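Local coordinates for putative lipoprotein (Parabacteroides distasonis ATCC 8503, PDB 3JX8) that is of unknown function but, as a putative lipoprotein with an adhesin-like beta-solenoid fold, may act in cell adhesion or lipid binding, at residues C163-S168 and G188-F193; K41-S46 and N94-K99; K137-E142 and Q157-S162; E51-Y56 and L84-Y89. All coordinates share one frame; numbering follows the deposited sequence.

Following the chain from the N terminus, interaction 2 opens first: residues 41-46 wait for 94-99, which return as the antiparallel neighbour of strand 44-50. Interaction 4 sits within that interval, closing a shorter loop between the turn 51-56 and residues 84-89 at the N-terminal end of the solenoid. Beyond residue 99 the coils become regular. Interaction 3 pairs 137-142 with 157-162 in parallel, one coil to the next. Interaction 1 follows in series, starting where interaction 3 stops on strand 160-166 and reaching across the interior to strand 189-192. The centres of interactions 1 and 3 are about 17 Å apart, those of 3 and 4 about 36 Å. No two loops cross.

Interaction 1 of 4, residues C163-S168 and G188-F193; sequences CSLASS and GEIKAF
L165 lays its CD2 methyl over the peptide between G188 and E189, with CD2 3.3 Å from E189 N, and the same methyl continues toward I190, reaching CG1 at 4.3 Å. The leucine gets there because its CG is anti to the backbone N (chi1 169°), which turns the isobutyl group into the interior of the beta-solenoid, toward strand 189-192. G188 has no side chain, and the methyl rests directly on its backbone. From the other wall I190 reaches back with the end of its longer branch: CD1 lies 3.8 Å from C163 O and 4.1 Å from C163 CB.

The two strands, 160-166 and 189-192, belong to facing walls. Their short segments run at 152°, roughly antiparallel, with axes 8.2 Å apart, so side chains rather than main chain fill most of the gap. I171 packs on both C163 and L165, while F182 and V184 pack on I190, joining neighbouring coils to the same core. On the outer face, A166 packs on A185 of the second subunit.

At the turn end the character changes. G188 N donates to S167 O at 2.9 Å, but the N-H...O angle is only 132°, a bent bond where the two backbones come closest. Methyl groups rest on backbone peptides as well as on each other, so the contact is van der Waals in kind, with one main-chain hydrogen bond joining the end of strand 160-166 to the start of strand 189-192.

Interaction 2 of 4, residues K41-S46 and N94-K99; sequences KAPYLS and NSKELK
Y44 and N94 form an antiparallel hydrogen-bonded pair between strands 44-50 and 89-95 of the solenoid's N-terminal part. This is the tight half of the contact. N94 N gives a bond of 3.1 Å to Y44 O, and Y44 N returns one of 3.3 Å to N94 O, so two main-chain bonds close the ring. The side chains of the pair emerge on the same face. The N94 side chain sits between its own backbone N and carbonyl carbon (chi1 60°), which brings CG to 3.9 Å from Y44 CB. The amide lies nearly parallel to the tyrosine ring, the planes 10° apart. The phenol end leads off elsewhere, to a hydrogen bond between Y44 OH and E17. One residue earlier, P43 CA points its hydrogen at N94 O, 3.5 Å away.

Beyond the proline the pairing ends and the contact loosens toward solvent. K41, A42 and K96 are exposed, and the strands give way to loops. K96 bridges this side with its hydrocarbon rather than by a charge pair: bends at chi2 and chi4 fold the chain back toward K41, while its backbone N is bonded to D22. Its CE comes to rest 3.5 Å from K41 O.

Interaction 3 of 4, residues K137-E142 and Q157-S162; sequences KGYKLE and QLDNLS
Y139 and N160 meet at a corner of the beta-solenoid, where successive coils stack as parallel strands in strict register. Y139 O takes the backbone N-H of N160 at 2.8 Å and, more weakly, its ND2 at 3.4 Å, so the main chain and the amide of one residue share one acceptor. The same ND2 lies 3.3 Å above one face of the Y139 ring, offset toward the rim, with amide and ring planes 68° apart. D159 meets that ring differently, with OD2 at the edge near the ring plane.

Around the corner the ladder resumes. L141 N bonds to N160 O, and S162 N to L141 O at 2.9 Å, while on the other flank G138 N and D159 N bond to Q157 O and G138 O. L158 and L141 point to the interior, where L158 CD1 presses on L141 CB at 3.4 Å, tighter than usual for two carbons. L161 lies alongside L141, pointing the same way.

Further out, N160 OD1 is weakly bonded to R179 of the next coil, which may help fix the amide's rotation, and R119 of the preceding coil packs on Y139 and K140. On the outer face E142 OE2 bonds to N144. A water there accepts from K140 NZ at 2.8 Å and makes weak bonds to E142 OE1 and S162 OG.

Interaction 4 of 4, residues E51-Y56 and L84-Y89; sequences ENLFDY and LRPTVY
L53 and L84 have the nearest CA atoms of the two segments, 7.2 Å apart, in the N-terminal part of the beta-solenoid. Residues 51-55 curl with helical backbone angles, lacking the regular bonds of a helix, in the loop between strands 44-50 and 57-62. Within it Y56 N bonds back to L53 O at 2.8 Å, closing a turn that brings L53 and Y56 to the same side. Facing them, L84 and R85 end a short strand that runs parallel to strand 6-8, and P86 carries the chain onward without sheet pairing to this turn.

Side chain meets side chain through hydrocarbon alone. L53 divides its branches: CD1 goes to the proline, 3.5 Å from P86 CA and 3.6 Å from P86 CB, the two side chains at about a right angle, whereas CD2 stands more loosely 4.4 Å from L84 CD2. L84 holds its CG anti to the carbonyl carbon (chi1 -54°), which sends CD2 toward the tyrosine; its other methyl, CD1, lies 4.1 Å from Y56 O.

I7 of strand 6-8 touches L53, Y56 and L84 alike, completing the small apolar cluster, and Y82 meets the Y56 ring edge-to-face. R85, at the edge of the contact, makes a salt bridge with D83. Y56 itself engages the strand through its first side-chain carbon while the ring turns away, CB resting 3.6 Å from L84 CD2.

Interaction 1 of 4, residues C163-S168 and G188-F193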
# COMPACT_ATOMS: atom_id res chain seq x y z
N CYS A 163 5.88 -8.82 -8.07
CA CYS A 163 6.33 -7.61 -7.37
C CYS A 163 5.18 -6.76 -6.89
O CYS A 163 4.32 -6.37 -7.71
CB CYS A 163 7.19 -6.73 -8.29
SG CYS A 163 8.56 -7.58 -9.02
N SER A 164 5.21 -6.42 -5.60
CA SER A 164 4.25 -5.52 -4.99
C SER A 164 4.99 -4.40 -4.27
O SER A 164 5.86 -4.65 -3.42
CB SER A 164 3.40 -6.26 -3.99
OG SER A 164 2.82 -7.37 -4.62
N LEU A 165 4.60 -3.18 -4.60
CA LEU A 165 5.22 -1.97 -4.10
C LEU A 165 4.15 -1.13 -3.42
O LEU A 165 3.13 -0.80 -4.04
CB LEU A 165 5.80 -1.20 -5.30
CG LEU A 165 6.30 0.23 -5.14
CD1 LEU A 165 7.18 0.38 -3.93
CD2 LEU A 165 7.04 0.60 -6.44
N ALA A 166 4.32 -0.85 -2.13
CA ALA A 166 3.47 0.12 -1.42
C ALA A 166 4.33 1.35 -1.23
O ALA A 166 5.53 1.25 -0.93
CB ALA A 166 2.96 -0.42 -0.06
N SER A 167 3.70 2.51 -1.39
CA SER A 167 4.35 3.80 -1.17
C SER A 167 5.15 4.26 -2.38
O SER A 167 4.78 3.97 -3.51
CB SER A 167 5.16 3.83 0.14
OG SER A 167 5.27 5.17 0.63
N SER A 168 6.23 5.00 -2.14
CA SER A 168 6.84 5.84 -3.18
C SER A 168 8.10 5.30 -3.82
O SER A 168 8.67 5.96 -4.69
CB SER A 168 7.16 7.22 -2.56
OG SER A 168 8.09 7.07 -1.51
N GLY A 188 4.82 5.09 -6.20
CA GLY A 188 6.05 4.49 -6.67
C GLY A 188 6.00 3.92 -8.10
O GLY A 188 5.00 4.06 -8.82
N GLU A 189 7.06 3.22 -8.46
CA GLU A 189 7.25 2.81 -9.84
C GLU A 189 7.88 1.43 -9.95
O GLU A 189 8.85 1.11 -9.26
CB GLU A 189 8.14 3.86 -10.50
CG GLU A 189 8.49 3.53 -11.88
CD GLU A 189 9.30 4.58 -12.58
OE1 GLU A 189 9.90 5.48 -11.92
OE2 GLU A 189 9.34 4.48 -13.81
N ILE A 190 7.29 0.59 -10.81
CA ILE A 190 7.91 -0.65 -11.22
C ILE A 190 8.49 -0.44 -12.62
O ILE A 190 7.81 0.05 -13.54
CB ILE A 190 6.97 -1.83 -11.19
CG1 ILE A 190 6.59 -2.16 -9.75
CG2 ILE A 190 7.67 -3.07 -11.82
CD1 ILE A 190 5.53 -3.26 -9.61
N LYS A 191 9.76 -0.77 -12.78
CA LYS A 191 10.44 -0.64 -14.05
C LYS A 191 10.77 -2.04 -14.56
O LYS A 191 11.64 -2.73 -14.01
CB LYS A 191 11.75 0.13 -13.91
CG LYS A 191 11.63 1.55 -13.48
CD LYS A 191 13.04 2.15 -13.47
CE LYS A 191 13.03 3.62 -13.17
NZ LYS A 191 14.42 4.06 -12.80
N ALA A 192 10.08 -2.45 -15.60
CA ALA A 192 10.22 -3.81 -16.08
C ALA A 192 10.22 -3.91 -17.59
O ALA A 192 9.91 -4.95 -18.12
CB ALA A 192 9.14 -4.71 -15.46
N PHE A 193 10.62 -2.84 -18.27
CA PHE A 193 10.70 -2.87 -19.73
C PHE A 193 11.72 -3.89 -20.24
O PHE A 193 11.53 -4.42 -21.31
CB PHE A 193 11.10 -1.50 -20.32
CG PHE A 193 9.95 -0.56 -20.62
CD1 PHE A 193 8.69 -1.01 -21.00
CD2 PHE A 193 10.18 0.82 -20.63
CE1 PHE A 193 7.66 -0.10 -21.30
CE2 PHE A 193 9.15 1.72 -20.94
CZ PHE A 193 7.91 1.25 -21.27

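Interaction 2 of 4, residues K41-S46 and N94-K99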
# COMPACT_ATOMS: atom_id res chain seq x y z
N LYS A 41 28.90 -24.62 1.21
CA LYS A 41 29.86 -24.57 2.30
C LYS A 41 29.12 -24.44 3.62
O LYS A 41 27.92 -24.17 3.67
CB LYS A 41 30.78 -23.36 2.17
CG LYS A 41 31.69 -23.38 0.95
CD LYS A 41 32.46 -22.06 0.82
CE LYS A 41 33.53 -22.15 -0.29
NZ LYS A 41 33.81 -20.82 -0.97
N ALA A 42 29.87 -24.62 4.69
CA ALA A 42 29.34 -24.44 6.03
C ALA A 42 28.67 -23.06 6.18
O ALA A 42 29.13 -22.08 5.61
CB ALA A 42 30.47 -24.58 7.06
N PRO A 43 27.58 -22.99 6.93
CA PRO A 43 26.97 -21.67 7.14
C PRO A 43 27.95 -20.75 7.88
O PRO A 43 28.71 -21.19 8.74
CB PRO A 43 25.73 -21.97 7.96
CG PRO A 43 26.04 -23.22 8.68
CD PRO A 43 26.97 -24.03 7.78
N TYR A 44 27.94 -19.48 7.50
CA TYR A 44 28.96 -18.55 7.96
C TYR A 44 28.35 -17.20 8.25
O TYR A 44 27.49 -16.76 7.51
CB TYR A 44 30.02 -18.39 6.87
CG TYR A 44 31.10 -17.38 7.19
CD1 TYR A 44 32.17 -17.72 8.01
CD2 TYR A 44 31.08 -16.11 6.64
CE1 TYR A 44 33.16 -16.81 8.29
CE2 TYR A 44 32.05 -15.20 6.91
CZ TYR A 44 33.10 -15.55 7.73
OH TYR A 44 34.09 -14.63 8.01
N LEU A 45 28.81 -16.56 9.32
CA LEU A 45 28.42 -15.20 9.60
C LEU A 45 29.59 -14.42 10.13
O LEU A 45 30.25 -14.82 11.10
CB LEU A 45 27.30 -15.13 10.63
CG LEU A 45 26.87 -13.74 11.09
CD1 LEU A 45 26.37 -12.83 9.92
CD2 LEU A 45 25.85 -13.86 12.23
N SER A 46 29.79 -13.25 9.55
CA SER A 46 30.75 -12.29 10.03
C SER A 46 30.11 -10.89 10.06
O SER A 46 29.44 -10.51 9.12
CB SER A 46 31.96 -12.29 9.09
OG SER A 46 32.77 -11.15 9.31
N ASN A 94 26.45 -16.57 4.62
CA ASN A 94 25.92 -17.52 3.68
C ASN A 94 25.17 -18.68 4.34
O ASN A 94 25.36 -18.97 5.54
CB ASN A 94 27.01 -18.02 2.75
CG ASN A 94 28.15 -18.70 3.48
OD1 ASN A 94 28.06 -19.88 3.84
ND2 ASN A 94 29.23 -17.98 3.67
N SER A 95 24.29 -19.29 3.58
CA SER A 95 23.53 -20.47 4.03
C SER A 95 23.23 -21.27 2.78
O SER A 95 23.55 -20.82 1.67
CB SER A 95 22.24 -20.10 4.74
OG SER A 95 21.30 -19.54 3.85
N LYS A 96 22.61 -22.43 2.96
CA LYS A 96 22.36 -23.30 1.82
C LYS A 96 21.30 -22.69 0.90
O LYS A 96 21.44 -22.75 -0.31
CB LYS A 96 21.97 -24.71 2.28
CG LYS A 96 23.01 -25.35 3.26
CD LYS A 96 23.96 -26.35 2.61
CE LYS A 96 25.32 -26.56 3.39
NZ LYS A 96 25.22 -26.53 4.89
N GLU A 97 20.28 -22.06 1.48
CA GLU A 97 19.17 -21.51 0.69
C GLU A 97 18.55 -20.33 1.43
O GLU A 97 18.50 -20.34 2.66
CB GLU A 97 18.12 -22.59 0.52
CG GLU A 97 16.86 -22.17 -0.22
CD GLU A 97 15.85 -23.32 -0.32
OE1 GLU A 97 16.03 -24.32 0.41
OE2 GLU A 97 14.88 -23.20 -1.12
N LEU A 98 18.06 -19.34 0.69
CA LEU A 98 17.32 -18.23 1.28
C LEU A 98 15.92 -18.19 0.69
O LEU A 98 15.73 -17.77 -0.45
CB LEU A 98 18.03 -16.91 1.02
CG LEU A 98 17.37 -15.64 1.57
CD1 LEU A 98 17.25 -15.68 3.13
CD2 LEU A 98 18.17 -14.46 1.09
N LYS A 99 14.96 -18.65 1.47
CA LYS A 99 13.59 -18.69 1.04
C LYS A 99 12.91 -17.38 1.31
O LYS A 99 12.02 -16.99 0.58
CB LYS A 99 12.80 -19.77 1.78
CG LYS A 99 13.37 -21.15 1.67
CD LYS A 99 12.44 -22.17 2.33
CE LYS A 99 13.00 -23.58 2.19
NZ LYS A 99 11.95 -24.57 2.61

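Interaction 3 of 4, residues K137-E142 and Q157-S162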
# COMPACT_ATOMS: atom_id res chain seq x y z
N LYS A 137 17.94 -17.76 -11.19
CA LYS A 137 17.25 -18.69 -12.07
C LYS A 137 16.45 -19.67 -11.25
O LYS A 137 16.93 -20.16 -10.23
CB LYS A 137 18.29 -19.41 -12.91
CG LYS A 137 17.77 -20.49 -13.80
CD LYS A 137 18.89 -20.99 -14.76
CE LYS A 137 18.35 -21.98 -15.81
NZ LYS A 137 19.46 -22.77 -16.47
N GLY A 138 15.23 -19.95 -11.67
CA GLY A 138 14.39 -20.90 -10.95
C GLY A 138 12.89 -20.69 -11.08
O GLY A 138 12.40 -20.10 -12.06
N TYR A 139 12.16 -21.16 -10.07
CA TYR A 139 10.71 -21.22 -10.15
C TYR A 139 10.02 -19.89 -9.85
O TYR A 139 9.31 -19.36 -10.69
CB TYR A 139 10.19 -22.33 -9.27
CG TYR A 139 8.68 -22.40 -9.19
CD1 TYR A 139 7.92 -22.84 -10.27
CD2 TYR A 139 8.01 -22.02 -8.02
CE1 TYR A 139 6.53 -22.92 -10.18
CE2 TYR A 139 6.64 -22.09 -7.93
CZ TYR A 139 5.90 -22.55 -9.01
OH TYR A 139 4.52 -22.60 -8.90
N LYS A 140 10.23 -19.35 -8.66
CA LYS A 140 9.52 -18.16 -8.24
C LYS A 140 10.35 -17.17 -7.43
O LYS A 140 11.03 -17.54 -6.46
CB LYS A 140 8.26 -18.56 -7.47
CG LYS A 140 7.48 -17.36 -6.98
CD LYS A 140 6.04 -17.66 -6.65
CE LYS A 140 5.29 -16.32 -6.30
NZ LYS A 140 3.78 -16.43 -6.46
N LEU A 141 10.32 -15.91 -7.87
CA LEU A 141 10.83 -14.78 -7.09
C LEU A 141 9.68 -13.82 -6.75
O LEU A 141 8.90 -13.40 -7.63
CB LEU A 141 11.91 -14.03 -7.84
CG LEU A 141 12.53 -12.80 -7.13
CD1 LEU A 141 13.25 -13.18 -5.81
CD2 LEU A 141 13.47 -12.05 -8.10
N GLU A 142 9.60 -13.44 -5.49
CA GLU A 142 8.64 -12.43 -5.04
C GLU A 142 9.40 -11.28 -4.40
O GLU A 142 10.26 -11.50 -3.53
CB GLU A 142 7.68 -13.07 -4.06
CG GLU A 142 6.49 -12.27 -3.76
CD GLU A 142 5.47 -13.00 -2.91
OE1 GLU A 142 5.09 -14.13 -3.27
OE2 GLU A 142 5.03 -12.43 -1.89
N GLN A 157 15.81 -15.23 -14.55
CA GLN A 157 15.27 -16.23 -15.45
C GLN A 157 14.36 -17.10 -14.60
O GLN A 157 14.83 -17.99 -13.87
CB GLN A 157 16.39 -17.06 -16.08
CG GLN A 157 15.92 -17.85 -17.27
CD GLN A 157 16.96 -18.83 -17.81
OE1 GLN A 157 18.11 -18.85 -17.40
NE2 GLN A 157 16.52 -19.67 -18.73
N LEU A 158 13.06 -16.82 -14.67
CA LEU A 158 12.09 -17.38 -13.76
C LEU A 158 10.84 -17.90 -14.47
O LEU A 158 10.43 -17.38 -15.51
CB LEU A 158 11.65 -16.28 -12.76
CG LEU A 158 12.71 -15.71 -11.81
CD1 LEU A 158 12.22 -14.40 -11.20
CD2 LEU A 158 13.10 -16.74 -10.76
N ASP A 159 10.20 -18.89 -13.86
CA ASP A 159 8.85 -19.27 -14.27
C ASP A 159 7.84 -18.22 -13.82
O ASP A 159 6.91 -17.90 -14.55
CB ASP A 159 8.47 -20.63 -13.68
CG ASP A 159 9.37 -21.74 -14.15
OD1 ASP A 159 9.80 -21.70 -15.32
OD2 ASP A 159 9.68 -22.66 -13.36
N ASN A 160 8.03 -17.71 -12.60
CA ASN A 160 7.09 -16.80 -11.96
C ASN A 160 7.77 -15.66 -11.25
O ASN A 160 8.70 -15.88 -10.49
CB ASN A 160 6.28 -17.58 -10.96
CG ASN A 160 5.56 -18.71 -11.61
OD1 ASN A 160 4.54 -18.50 -12.28
ND2 ASN A 160 6.10 -19.90 -11.49
N LEU A 161 7.28 -14.44 -11.48
CA LEU A 161 7.78 -13.25 -10.79
C LEU A 161 6.60 -12.48 -10.25
O LEU A 161 5.63 -12.22 -10.96
CB LEU A 161 8.55 -12.35 -11.74
CG LEU A 161 8.98 -10.98 -11.16
CD1 LEU A 161 10.01 -11.13 -10.03
CD2 LEU A 161 9.50 -10.04 -12.26
N SER A 162 6.69 -12.07 -8.99
CA SER A 162 5.67 -11.22 -8.43
C SER A 162 6.29 -10.04 -7.71
O SER A 162 7.13 -10.23 -6.83
CB SER A 162 4.83 -12.04 -7.47
OG SER A 162 4.00 -11.18 -6.75
O HOH W 1 2.57 -14.12 -5.53

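Interaction 4 of 4, residues E51-Y56 and L84-Y89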
# COMPACT_ATOMS: atom_id res chain seq x y z
N GLU A 51 33.17 -1.32 17.84
CA GLU A 51 33.26 -2.33 18.89
C GLU A 51 32.19 -2.12 19.96
O GLU A 51 31.65 -3.09 20.52
CB GLU A 51 34.65 -2.35 19.53
CG GLU A 51 35.01 -1.08 20.27
CD GLU A 51 36.48 -0.99 20.68
OE1 GLU A 51 37.20 -2.03 20.76
OE2 GLU A 51 36.88 0.15 20.98
N ASN A 52 31.86 -0.87 20.25
CA ASN A 52 30.89 -0.58 21.29
C ASN A 52 29.44 -0.96 20.92
O ASN A 52 28.63 -1.20 21.79
CB ASN A 52 31.00 0.88 21.73
CG ASN A 52 30.65 1.85 20.62
OD1 ASN A 52 31.12 1.71 19.50
ND2 ASN A 52 29.84 2.84 20.95
N LEU A 53 29.13 -1.07 19.64
CA LEU A 53 27.76 -1.31 19.22
C LEU A 53 27.30 -2.80 19.31
O LEU A 53 26.09 -3.07 19.36
CB LEU A 53 27.56 -0.74 17.81
CG LEU A 53 27.75 0.78 17.71
CD1 LEU A 53 27.45 1.29 16.27
CD2 LEU A 53 26.93 1.52 18.79
N PHE A 54 28.24 -3.75 19.38
CA PHE A 54 27.86 -5.17 19.52
C PHE A 54 26.97 -5.44 20.73
O PHE A 54 26.11 -6.27 20.68
CB PHE A 54 29.09 -6.10 19.64
CG PHE A 54 29.78 -6.38 18.33
CD1 PHE A 54 29.20 -7.20 17.39
CD2 PHE A 54 31.02 -5.84 18.04
CE1 PHE A 54 29.82 -7.47 16.18
CE2 PHE A 54 31.65 -6.12 16.82
CZ PHE A 54 31.03 -6.93 15.90
N ASP A 55 27.23 -4.75 21.83
CA ASP A 55 26.42 -4.86 23.04
C ASP A 55 24.97 -4.46 22.82
O ASP A 55 24.12 -4.82 23.64
CB ASP A 55 26.96 -3.95 24.14
CG ASP A 55 28.32 -4.41 24.68
OD1 ASP A 55 28.61 -5.62 24.57
OD2 ASP A 55 29.11 -3.55 25.18
N TYR A 56 24.68 -3.73 21.74
CA TYR A 56 23.34 -3.25 21.43
C TYR A 56 22.67 -4.00 20.29
O TYR A 56 21.60 -3.61 19.86
CB TYR A 56 23.41 -1.76 21.09
CG TYR A 56 23.89 -0.95 22.25
CD1 TYR A 56 25.25 -0.72 22.44
CD2 TYR A 56 23.00 -0.44 23.21
CE1 TYR A 56 25.72 0.01 23.52
CE2 TYR A 56 23.47 0.29 24.28
CZ TYR A 56 24.84 0.51 24.41
OH TYR A 56 25.35 1.23 25.45
N LEU A 84 21.21 3.04 16.47
CA LEU A 84 22.65 2.86 16.42
C LEU A 84 23.20 3.73 15.28
O LEU A 84 22.62 3.78 14.21
CB LEU A 84 22.99 1.39 16.19
CG LEU A 84 22.36 0.40 17.18
CD1 LEU A 84 22.81 -1.02 16.92
CD2 LEU A 84 22.64 0.76 18.60
N ARG A 85 24.29 4.44 15.54
CA ARG A 85 24.95 5.23 14.52
C ARG A 85 26.38 4.72 14.34
O ARG A 85 27.31 5.28 14.92
CB ARG A 85 24.97 6.72 14.90
CG ARG A 85 23.61 7.30 15.23
CD ARG A 85 22.67 7.25 14.09
NE ARG A 85 21.39 7.85 14.47
CZ ARG A 85 21.14 9.17 14.53
NH1 ARG A 85 22.05 10.07 14.21
NH2 ARG A 85 19.94 9.60 14.91
N PRO A 86 26.56 3.65 13.55
CA PRO A 86 27.89 3.13 13.32
C PRO A 86 28.71 4.01 12.39
O PRO A 86 28.14 4.75 11.61
CB PRO A 86 27.64 1.76 12.66
CG PRO A 86 26.31 1.82 12.13
CD PRO A 86 25.53 2.76 12.98
N THR A 87 30.03 3.94 12.52
CA THR A 87 30.92 4.56 11.55
C THR A 87 31.22 3.55 10.43
O THR A 87 31.57 3.96 9.34
CB THR A 87 32.21 5.09 12.19
OG1 THR A 87 32.96 4.02 12.76
CG2 THR A 87 31.89 6.10 13.28
N VAL A 88 31.04 2.26 10.68
CA VAL A 88 31.26 1.19 9.69
C VAL A 88 30.31 0.09 10.08
O VAL A 88 30.18 -0.19 11.27
CB VAL A 88 32.69 0.56 9.81
CG1 VAL A 88 32.91 -0.50 8.71
CG2 VAL A 88 33.76 1.59 9.72
N TYR A 89 29.65 -0.55 9.13
CA TYR A 89 28.74 -1.64 9.45
C TYR A 89 28.58 -2.52 8.24
O TYR A 89 27.96 -2.12 7.25
CB TYR A 89 27.40 -1.09 9.96
CG TYR A 89 26.43 -2.09 10.56
CD1 TYR A 89 26.79 -3.41 10.86
CD2 TYR A 89 25.13 -1.70 10.85
CE1 TYR A 89 25.87 -4.30 11.40
CE2 TYR A 89 24.22 -2.59 11.42
CZ TYR A 89 24.59 -3.88 11.68
OH TYR A 89 23.69 -4.73 12.25